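Local coordinates for protein PTS system fructose-like EIIB component 3 (Escherichia coli K12, PDB 4TN5) that probably relays a phosphoryl group from its IIA partner to incoming fructose, as the IIB component of a sugar phosphotransferase system, at residues A6-V11 / V35-Q40. Residues are numbered along the deposited sequence; the frame is centred on the assembly and turned at random.
Sequences AVTACV and VSIETQ
Val7 and Glu38 run alongside each other on neighbouring parallel strands of a beta-alpha-beta unit, strand 3-9, helix 18-30 and strand 34-41, in the alpha/beta fold of this IIB protein. Four backbone hydrogen bonds join the strands: Ala6 N to Ser36 O, Glu38 N to Ala6 O, Thr8 N to Glu38 O and Gln40 N to Thr8 O, the last nearly straight (173°). On the face of Val7, Glu38 and Gln40, each methyl of the valine meets a different neighbour. Its CG2 packs 3.7 Å from Glu38 CB, while CG1, anti to the backbone N (chi1 176°), reaches within 3.9 Å of Gln40 NE2. Glu38 CG also stands anti to its own N (chi1 174°), and the straight chain carries the carboxylate to Gln40. There Gln40 NE2 hydrogen-bonds to Glu38 OE2 at 2.6 Å, the oxygen almost in the plane of the amide; NE2 also donates to Ala69 O. Glu38 OE1 forms a salt bridge with Arg73 and accepts a hydrogen bond from Leu49 N. A leucine in place of Gln40 would probably leave Glu38 OE2 and Ala69 O without their shared donor. Beyond Ala9 the chain passes into the loop with Cys10, inferred to be the phosphocysteine intermediate in catalysis and unmodified here. The other face, towards helix 18-30, carries Ala6 CB against Ile37 CG2 at 4.1 Å.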
loop_
_atom_site.group_PDB
_atom_site.type_symbol
_atom_site.label_atom_id
_atom_site.label_comp_id
_atom_site.label_asym_id
_atom_site.label_seq_id
_atom_site.Cartn_x
_atom_site.Cartn_y
_atom_site.Cartn_z
ATOM N N ALA A 6 3.648 1.873 -15.986
ATOM C CA ALA A 6 3.217 0.499 -15.775
ATOM C C ALA A 6 4.336 -0.518 -15.932
ATOM O O ALA A 6 5.284 -0.313 -16.690
ATOM C CB ALA A 6 2.072 0.164 -16.706
ATOM N N VAL A 7 4.212 -1.619 -15.201
ATOM C CA VAL A 7 5.125 -2.740 -15.339
ATOM C C VAL A 7 4.336 -4.037 -15.442
ATOM O O VAL A 7 3.562 -4.378 -14.546
ATOM C CB VAL A 7 6.103 -2.841 -14.156
ATOM C CG1 VAL A 7 6.975 -4.075 -14.304
ATOM C CG2 VAL A 7 6.962 -1.590 -14.060
ATOM N N THR A 8 4.521 -4.748 -16.547
ATOM C CA THR A 8 3.907 -6.054 -16.721
ATOM C C THR A 8 4.985 -7.123 -16.602
ATOM O O THR A 8 6.051 -7.006 -17.206
ATOM C CB THR A 8 3.197 -6.172 -18.081
ATOM O OG1 THR A 8 4.141 -5.957 -19.136
ATOM C CG2 THR A 8 2.089 -5.138 -18.189
ATOM N N ALA A 9 4.718 -8.160 -15.817
ATOM C CA ALA A 9 5.731 -9.179 -15.575
ATOM C C ALA A 9 5.185 -10.600 -15.586
ATOM O O ALA A 9 4.138 -10.888 -15.006
ATOM C CB ALA A 9 6.457 -8.903 -14.271
ATOM N N CYS A 10 5.917 -11.487 -16.249
ATOM C CA CYS A 10 5.582 -12.903 -16.285
ATOM C C CYS A 10 6.832 -13.747 -16.470
ATOM O O CYS A 10 7.646 -13.456 -17.345
ATOM C CB CYS A 10 4.622 -13.199 -17.432
ATOM S SG CYS A 10 4.425 -14.970 -17.713
ATOM N N VAL A 11 6.990 -14.789 -15.658
ATOM C CA VAL A 11 8.106 -15.710 -15.845
ATOM C C VAL A 11 7.994 -16.489 -17.146
ATOM O O VAL A 11 8.993 -16.717 -17.825
ATOM C CB VAL A 11 8.265 -16.730 -14.685
ATOM C CG1 VAL A 11 8.756 -16.046 -13.434
ATOM C CG2 VAL A 11 6.953 -17.486 -14.424
ATOM N N VAL A 35 0.993 7.202 -21.075
ATOM C CA VAL A 35 1.433 5.948 -20.475
ATOM C C VAL A 35 2.768 5.425 -21.009
ATOM O O VAL A 35 3.005 5.391 -22.218
ATOM C CB VAL A 35 0.341 4.853 -20.591
ATOM C CG1 VAL A 35 0.008 4.573 -22.049
ATOM C CG2 VAL A 35 0.774 3.581 -19.875
ATOM N N SER A 36 3.640 5.039 -20.083
ATOM C CA SER A 36 4.879 4.348 -20.414
ATOM C C SER A 36 4.875 2.997 -19.711
ATOM O O SER A 36 4.621 2.917 -18.510
ATOM C CB SER A 36 6.090 5.168 -19.969
ATOM O OG SER A 36 6.061 6.469 -20.529
ATOM N N ILE A 37 5.150 1.935 -20.460
ATOM C CA ILE A 37 5.062 0.587 -19.912
ATOM C C ILE A 37 6.400 -0.146 -19.922
ATOM O O ILE A 37 6.999 -0.351 -20.978
ATOM C CB ILE A 37 4.024 -0.260 -20.671
ATOM C CG1 ILE A 37 2.698 0.493 -20.779
ATOM C CG2 ILE A 37 3.828 -1.604 -19.986
ATOM C CD1 ILE A 37 1.637 -0.249 -21.562
ATOM N N GLU A 38 6.858 -0.538 -18.738
ATOM C CA GLU A 38 8.066 -1.340 -18.611
ATOM C C GLU A 38 7.717 -2.817 -18.708
ATOM O O GLU A 38 6.741 -3.275 -18.114
ATOM C CB GLU A 38 8.769 -1.054 -17.284
ATOM C CG GLU A 38 9.968 -1.947 -17.003
ATOM C CD GLU A 38 10.699 -1.563 -15.730
ATOM O OE1 GLU A 38 10.896 -0.351 -15.500
ATOM O OE2 GLU A 38 11.072 -2.471 -14.957
ATOM N N THR A 39 8.514 -3.559 -19.467
ATOM C CA THR A 39 8.304 -4.991 -19.618
ATOM C C THR A 39 9.425 -5.783 -18.958
ATOM O O THR A 39 10.602 -5.521 -19.192
ATOM C CB THR A 39 8.198 -5.387 -21.103
ATOM O OG1 THR A 39 6.839 -5.253 -21.539
ATOM C CG2 THR A 39 8.650 -6.824 -21.308
ATOM N N GLN A 40 9.051 -6.744 -18.121
ATOM C CA GLN A 40 10.019 -7.644 -17.511
ATOM C C GLN A 40 9.660 -9.087 -17.846
ATOM O O GLN A 40 8.664 -9.617 -17.356
ATOM C CB GLN A 40 10.070 -7.439 -15.996
ATOM C CG GLN A 40 10.508 -6.042 -15.577
ATOM C CD GLN A 40 10.616 -5.887 -14.072
ATOM O OE1 GLN A 40 10.558 -6.866 -13.328
ATOM N NE2 GLN A 40 10.776 -4.649 -13.615
#